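Local coordinates for protein nicotinamide riboside transporter PnuC (Neisseria mucosa ATCC 25996, PDB 4QTN) that probably carries nicotinamide riboside, a vitamin B3 form used to make NAD, across the inner membrane as a homotrimer, at residues C[21-26]-C[49-54]; C[28-33]-C[214-219]. All blocks are in the same frame, centred on the assembly; numbering follows the deposited sequence.

Interaction 1 (C[21-26]-C[49-54]). With NNR (Nicotinamide riboside), chain I; BOG (octyl beta-D-glucopyranoside), chain J.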
loop_
_atom_site.group_PDB
_atom_site.type_symbol
_atom_site.label_atom_id
_atom_site.label_comp_id
_atom_site.label_asym_id
_atom_site.label_seq_id
_atom_site.Cartn_x
_atom_site.Cartn_y
_atom_site.Cartn_z
ATOM N N VAL C 21 -14.358 2.879 -14.113
ATOM C CA VAL C 21 -14.261 1.526 -13.562
ATOM C C VAL C 21 -14.081 1.515 -12.045
ATOM O O VAL C 21 -14.781 0.782 -11.329
ATOM C CB VAL C 21 -13.090 0.768 -14.202
ATOM C CG1 VAL C 21 -12.855 -0.565 -13.508
ATOM C CG2 VAL C 21 -13.357 0.558 -15.670
ATOM N N TRP C 22 -13.132 2.314 -11.558
ATOM C CA TRP C 22 -12.792 2.308 -10.144
ATOM C C TRP C 22 -13.841 2.967 -9.280
ATOM O O TRP C 22 -14.148 2.485 -8.201
ATOM C CB TRP C 22 -11.429 2.928 -9.914
ATOM C CG TRP C 22 -10.354 1.990 -10.225
ATOM C CD1 TRP C 22 -9.748 1.800 -11.440
ATOM C CD2 TRP C 22 -9.787 1.039 -9.344
ATOM N NE1 TRP C 22 -8.827 0.796 -11.356
ATOM C CE2 TRP C 22 -8.821 0.315 -10.075
ATOM C CE3 TRP C 22 -10.002 0.716 -8.005
ATOM C CZ2 TRP C 22 -8.063 -0.697 -9.508
ATOM C CZ3 TRP C 22 -9.250 -0.294 -7.440
ATOM C CH2 TRP C 22 -8.285 -0.986 -8.189
ATOM N N LEU C 23 -14.412 4.061 -9.759
ATOM C CA LEU C 23 -15.502 4.701 -9.035
ATOM C C LEU C 23 -16.708 3.763 -8.900
ATOM O O LEU C 23 -17.260 3.605 -7.806
ATOM C CB LEU C 23 -15.921 5.991 -9.717
ATOM C CG LEU C 23 -17.041 6.724 -8.995
ATOM C CD1 LEU C 23 -16.568 7.220 -7.633
ATOM C CD2 LEU C 23 -17.539 7.866 -9.862
ATOM N N LEU C 24 -17.102 3.139 -10.015
ATOM C CA LEU C 24 -18.201 2.180 -10.011
ATOM C C LEU C 24 -17.917 0.988 -9.104
ATOM O O LEU C 24 -18.773 0.589 -8.322
ATOM C CB LEU C 24 -18.553 1.728 -11.436
ATOM C CG LEU C 24 -19.099 2.846 -12.337
ATOM C CD1 LEU C 24 -19.413 2.352 -13.739
ATOM C CD2 LEU C 24 -20.327 3.464 -11.694
HETATM N N MSE C 25 -16.703 0.460 -9.152
HETATM C CA MSE C 25 -16.349 -0.614 -8.241
HETATM C C MSE C 25 -16.339 -0.160 -6.795
HETATM O O MSE C 25 -16.623 -0.945 -5.899
HETATM C CB MSE C 25 -15.034 -1.241 -8.572
HETATM C CG MSE C 25 -14.846 -2.410 -7.628
HETATM SE SE MSE C 25 -12.968 -2.908 -7.641
HETATM C CE MSE C 25 -13.085 -3.787 -9.391
ATOM N N PHE C 26 -16.009 1.101 -6.548
ATOM C CA PHE C 26 -15.961 1.590 -5.177
ATOM C C PHE C 26 -17.357 1.683 -4.583
ATOM O O PHE C 26 -17.571 1.341 -3.420
ATOM C CB PHE C 26 -15.265 2.936 -5.109
ATOM C CG PHE C 26 -13.771 2.840 -4.981
ATOM C CD1 PHE C 26 -13.169 1.687 -4.455
ATOM C CD2 PHE C 26 -12.955 3.918 -5.345
ATOM C CE1 PHE C 26 -11.790 1.603 -4.319
ATOM C CE2 PHE C 26 -11.582 3.838 -5.207
ATOM C CZ PHE C 26 -10.999 2.675 -4.690
ATOM N N THR C 49 -21.595 8.940 -0.426
ATOM C CA THR C 49 -21.282 10.372 -0.457
ATOM C C THR C 49 -20.027 10.525 0.345
ATOM O O THR C 49 -20.059 10.406 1.547
ATOM C CB THR C 49 -22.401 11.251 0.181
ATOM O OG1 THR C 49 -22.507 10.973 1.583
ATOM C CG2 THR C 49 -23.748 10.999 -0.481
ATOM N N GLY C 50 -18.909 10.719 -0.317
ATOM C CA GLY C 50 -17.651 10.750 0.380
ATOM C C GLY C 50 -16.625 10.088 -0.452
ATOM O O GLY C 50 -15.546 10.625 -0.658
ATOM N N ILE C 51 -16.969 8.919 -0.970
ATOM C CA ILE C 51 -16.207 8.339 -2.066
ATOM C C ILE C 51 -16.389 9.215 -3.293
ATOM O O ILE C 51 -15.414 9.602 -3.930
ATOM C CB ILE C 51 -16.614 6.882 -2.355
ATOM C CG1 ILE C 51 -15.904 5.946 -1.382
ATOM C CG2 ILE C 51 -16.237 6.496 -3.768
ATOM C CD1 ILE C 51 -16.620 4.631 -1.156
ATOM N N LEU C 52 -17.634 9.602 -3.568
ATOM C CA LEU C 52 -17.898 10.592 -4.594
ATOM C C LEU C 52 -17.222 11.946 -4.312
ATOM O O LEU C 52 -16.662 12.554 -5.228
ATOM C CB LEU C 52 -19.400 10.751 -4.858
ATOM C CG LEU C 52 -19.924 9.696 -5.839
ATOM C CD1 LEU C 52 -20.735 8.643 -5.111
ATOM C CD2 LEU C 52 -20.728 10.312 -6.975
ATOM N N CYS C 53 -17.235 12.400 -3.049
ATOM C CA CYS C 53 -16.586 13.675 -2.730
ATOM C C CYS C 53 -15.140 13.671 -3.198
ATOM O O CYS C 53 -14.766 14.455 -4.064
ATOM C CB CYS C 53 -16.662 14.014 -1.254
ATOM S SG CYS C 53 -15.866 15.603 -0.843
ATOM N N VAL C 54 -14.342 12.760 -2.663
ATOM C CA VAL C 54 -12.906 12.749 -2.950
ATOM C C VAL C 54 -12.540 12.366 -4.394
ATOM O O VAL C 54 -11.568 12.870 -4.943
ATOM C CB VAL C 54 -12.130 11.873 -1.969
ATOM C CG1 VAL C 54 -12.324 12.394 -0.543
ATOM C CG2 VAL C 54 -12.565 10.419 -2.108
HETATM O O2R NNR I . -13.489 17.928 0.624
HETATM C C2R NNR I . -13.022 16.672 1.367
HETATM C C3R NNR I . -13.898 16.440 2.604
HETATM O O3R NNR I . -14.377 17.632 3.044
HETATM C C4R NNR I . -12.965 15.866 3.649
HETATM C C5R NNR I . -12.981 14.281 3.667
HETATM O O5R NNR I . -11.808 13.811 4.413
HETATM O O4R NNR I . -11.780 16.311 3.336
HETATM C C1R NNR I . -11.804 16.791 1.802
HETATM N N1 NNR I . -10.854 15.986 1.011
HETATM C C2 NNR I . -10.340 14.779 1.508
HETATM C C6 NNR I . -10.467 16.416 -0.237
HETATM C C5 NNR I . -9.567 15.635 -1.001
HETATM C C4 NNR I . -9.054 14.459 -0.497
HETATM C C3 NNR I . -9.438 14.017 0.732
HETATM C C7 NNR I . -8.884 12.695 1.234
HETATM O O7 NNR I . -8.827 12.461 2.405
HETATM N N7 NNR I . -8.437 11.709 0.287
HETATM C C1 BOG J . -18.802 8.299 -19.761
HETATM O O1 BOG J . -18.594 7.582 -18.596
HETATM C C2 BOG J . -17.737 9.380 -19.891
HETATM O O2 BOG J . -17.813 10.346 -18.775
HETATM C C3 BOG J . -17.899 10.129 -21.166
HETATM O O3 BOG J . -16.864 11.162 -21.221
HETATM C C4 BOG J . -17.808 9.245 -22.368
HETATM O O4 BOG J . -18.195 9.987 -23.540
HETATM C C5 BOG J . -18.645 7.948 -22.280
HETATM O O5 BOG J . -18.767 7.339 -20.914
HETATM C C6 BOG J . -18.001 6.944 -23.170
HETATM O O6 BOG J . -18.959 5.992 -23.622
HETATM C "C1'" BOG J . -19.491 7.913 -17.504
HETATM C "C2'" BOG J . -18.806 7.472 -16.170
HETATM C "C3'" BOG J . -19.737 7.697 -15.004
HETATM C "C4'" BOG J . -19.080 7.079 -13.731
HETATM C "C5'" BOG J . -19.968 7.339 -12.476
HETATM C "C6'" BOG J . -20.071 8.862 -12.210
HETATM C "C7'" BOG J . -21.542 9.266 -11.941
HETATM C "C8'" BOG J . -21.826 9.352 -10.400
#
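Leu23 and Phe26 of helix 17-34 both close on one methyl of Ile51 in helix 41-59, where two consecutive transmembrane helices pack as a helical hairpin. Ile51 holds CG2 anti to its backbone N, with CG1 beside that N (chi1 -82°), and this directs the branch methyl at the neighbouring helix. There CG2 comes 3.9 Å from Leu23 CD1 and the same 3.9 Å from Phe26 CB. The Leu23 and Ile51 side chains run antiparallel past each other, and Leu23 CD1 and Ile51 CG2 are the atoms that touch. Phe26 meets Ile51 through CB, at the root of its side chain. No hydrogen bond crosses the pair, and the three residues that touch are all buried. Leu23 divides its branches: while CD1 meets Ile51, CD2 reaches the octyl tail of a bound detergent, 3.6 Å from its C6'. Leu52 CD2 meets the end of the same tail at C8'. On the other side of helix 41-59 lies the nicotinamide riboside pocket, lined in part by Cys53 and Val54. Cys53 SG sits 3.6 Å from the ribose O2R, and Val54 CG1 rests 3.5 Å from C3 of the nicotinamide ring.

Interaction 2 (C[28-33]-C[214-219])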
loop_
_atom_site.group_PDB
_atom_site.type_symbol
_atom_site.label_atom_id
_atom_site.label_comp_id
_atom_site.label_asym_id
_atom_site.label_seq_id
_atom_site.Cartn_x
_atom_site.Cartn_y
_atom_site.Cartn_z
ATOM N N GLY C 28 -19.885 -0.082 -5.736
ATOM C CA GLY C 28 -20.262 -1.493 -5.636
ATOM C C GLY C 28 -19.912 -2.141 -4.302
ATOM O O GLY C 28 -20.788 -2.692 -3.632
ATOM N N ILE C 29 -18.626 -2.100 -3.931
ATOM C CA ILE C 29 -18.156 -2.691 -2.669
ATOM C C ILE C 29 -18.900 -2.062 -1.497
ATOM O O ILE C 29 -19.142 -2.703 -0.461
ATOM C CB ILE C 29 -16.629 -2.485 -2.474
ATOM C CG1 ILE C 29 -15.845 -2.990 -3.691
ATOM C CG2 ILE C 29 -16.135 -3.165 -1.204
ATOM C CD1 ILE C 29 -16.059 -4.455 -4.008
ATOM N N GLN C 30 -19.274 -0.807 -1.679
ATOM C CA GLN C 30 -20.010 -0.073 -0.682
ATOM C C GLN C 30 -21.467 -0.553 -0.641
ATOM O O GLN C 30 -22.027 -0.755 0.440
ATOM C CB GLN C 30 -19.927 1.436 -0.974
ATOM C CG GLN C 30 -19.870 2.321 0.261
ATOM C CD GLN C 30 -18.962 1.767 1.346
ATOM O OE1 GLN C 30 -19.431 1.396 2.426
ATOM N NE2 GLN C 30 -17.655 1.707 1.065
ATOM N N ALA C 31 -22.056 -0.763 -1.825
ATOM C CA ALA C 31 -23.418 -1.310 -1.941
ATOM C C ALA C 31 -23.469 -2.702 -1.375
ATOM O O ALA C 31 -24.363 -3.033 -0.595
ATOM C CB ALA C 31 -23.876 -1.323 -3.389
ATOM N N VAL C 32 -22.495 -3.522 -1.762
ATOM C CA VAL C 32 -22.443 -4.906 -1.321
ATOM C C VAL C 32 -22.228 -5.033 0.203
ATOM O O VAL C 32 -22.836 -5.890 0.834
ATOM C CB VAL C 32 -21.420 -5.727 -2.135
ATOM C CG1 VAL C 32 -21.151 -7.070 -1.479
ATOM C CG2 VAL C 32 -21.925 -5.921 -3.556
ATOM N N VAL C 33 -21.419 -4.143 0.798
ATOM C CA VAL C 33 -21.259 -4.130 2.280
ATOM C C VAL C 33 -22.556 -3.787 3.039
ATOM O O VAL C 33 -22.797 -4.297 4.136
ATOM C CB VAL C 33 -20.082 -3.235 2.748
ATOM C CG1 VAL C 33 -20.546 -2.200 3.766
ATOM C CG2 VAL C 33 -18.966 -4.091 3.328
ATOM N N TYR C 214 -12.050 4.606 4.025
ATOM C CA TYR C 214 -10.690 5.150 4.115
ATOM C C TYR C 214 -9.633 4.375 3.360
ATOM O O TYR C 214 -8.603 4.939 3.006
ATOM C CB TYR C 214 -10.263 5.401 5.560
ATOM C CG TYR C 214 -10.665 6.748 6.004
ATOM C CD1 TYR C 214 -9.859 7.844 5.755
ATOM C CD2 TYR C 214 -11.916 6.964 6.561
ATOM C CE1 TYR C 214 -10.264 9.119 6.093
ATOM C CE2 TYR C 214 -12.333 8.233 6.915
ATOM C CZ TYR C 214 -11.507 9.311 6.672
ATOM O OH TYR C 214 -11.915 10.582 7.014
ATOM N N VAL C 215 -9.880 3.094 3.085
ATOM C CA VAL C 215 -8.997 2.367 2.179
ATOM C C VAL C 215 -9.185 2.870 0.752
ATOM O O VAL C 215 -8.213 3.136 0.059
ATOM C CB VAL C 215 -9.164 0.839 2.273
ATOM C CG1 VAL C 215 -8.277 0.124 1.251
ATOM C CG2 VAL C 215 -8.814 0.378 3.667
HETATM N N MSE C 216 -10.438 3.071 0.342
HETATM C CA MSE C 216 -10.724 3.588 -1.007
HETATM C C MSE C 216 -10.219 5.005 -1.134
HETATM O O MSE C 216 -9.747 5.407 -2.193
HETATM C CB MSE C 216 -12.206 3.496 -1.316
HETATM C CG MSE C 216 -12.713 2.095 -0.990
HETATM SE SE MSE C 216 -14.674 2.009 -1.230
HETATM C CE MSE C 216 -14.877 0.055 -1.124
ATOM N N TYR C 217 -10.296 5.761 -0.043
ATOM C CA TYR C 217 -9.693 7.089 0.021
ATOM C C TYR C 217 -8.204 7.071 -0.299
ATOM O O TYR C 217 -7.722 7.934 -1.022
ATOM C CB TYR C 217 -9.900 7.713 1.400
ATOM C CG TYR C 217 -11.180 8.472 1.534
ATOM C CD1 TYR C 217 -12.228 8.270 0.629
ATOM C CD2 TYR C 217 -11.376 9.381 2.590
ATOM C CE1 TYR C 217 -13.425 8.957 0.755
ATOM C CE2 TYR C 217 -12.576 10.074 2.729
ATOM C CZ TYR C 217 -13.598 9.860 1.804
ATOM O OH TYR C 217 -14.790 10.540 1.920
ATOM N N LEU C 218 -7.481 6.104 0.272
ATOM C CA LEU C 218 -6.034 6.014 0.122
ATOM C C LEU C 218 -5.653 5.786 -1.338
ATOM O O LEU C 218 -4.765 6.469 -1.882
ATOM C CB LEU C 218 -5.477 4.878 0.997
ATOM C CG LEU C 218 -3.991 4.768 1.440
ATOM C CD1 LEU C 218 -3.549 3.312 1.355
ATOM C CD2 LEU C 218 -2.992 5.683 0.704
ATOM N N CYS C 219 -6.319 4.833 -1.977
ATOM C CA CYS C 219 -6.102 4.599 -3.389
ATOM C C CYS C 219 -6.297 5.894 -4.170
ATOM O O CYS C 219 -5.362 6.391 -4.822
ATOM C CB CYS C 219 -7.051 3.535 -3.900
ATOM S SG CYS C 219 -6.859 1.950 -3.075
#
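Met216, a selenomethionine in this crystal, reaches from helix 208-234 to Ile29 and Gln30 of helix 17-34, and its side chain makes every contact between the two segments. CB starts the chain off toward the other helix. CG stands beside the backbone N, anti to the carbonyl carbon (chi1 -49°), and passes by the Phe26 side chain. Beyond CG the chain is fully extended, which lets its last two atoms bridge helices whose nearest CA atoms, those of Ile29 and Met216, are still 9.9 Å apart. The selenium is next: SE lies 3.8 Å from Gln30 NE2, a packing contact and not a hydrogen bond. At the tip, CE settles against the branch point of Ile29, 3.4 Å from CB and 3.5 Å from CG2, with CG1 a little farther off. Gln30 bends at chi2 (42°) and points its amide nitrogen at the end of the selenomethionine, with OE1 turned away from it; NE2 is also 3.9 Å from CE. Both neighbours meet Met216 at a slant. Helix 17-34 carries part of the trimer interface here, with Ile29 also packing on Val166 of a neighbouring subunit. On helix 208-234 the next residue, Tyr217, touches the ligand and packs on Asn189, while its CD2 lies above one face of the Tyr214 ring, displaced toward the rim. Here the first transmembrane helix packs on the last of the seven that follow it, the helical bundle of the PnuC family that holds the nicotinamide riboside site.

How the interactions relate
Interactions 1 and 2 share helix 17-34, and their centres lie about 7 Å apart. Together they join three helices: 17-34 meets 41-59 in the first and 208-234 in the second, and the latter two also touch each other. Met216 packs on two residues of interaction 1, with Ile51 CD1 3.3 Å from Met216 SE and Phe26 CE1 3.5 Å from Met216 CG. Toward the ligand, Gly50 O and Tyr217 OH probably share a hydrogen bond at 2.7 Å, while Val54 CG2 packs on Tyr217 CE1. Cys53, Val54 and Tyr217 reach nicotinamide riboside itself, whereas the Met216 side chain stays about 9 Å from it. Both contacts also adjoin a neighbouring subunit.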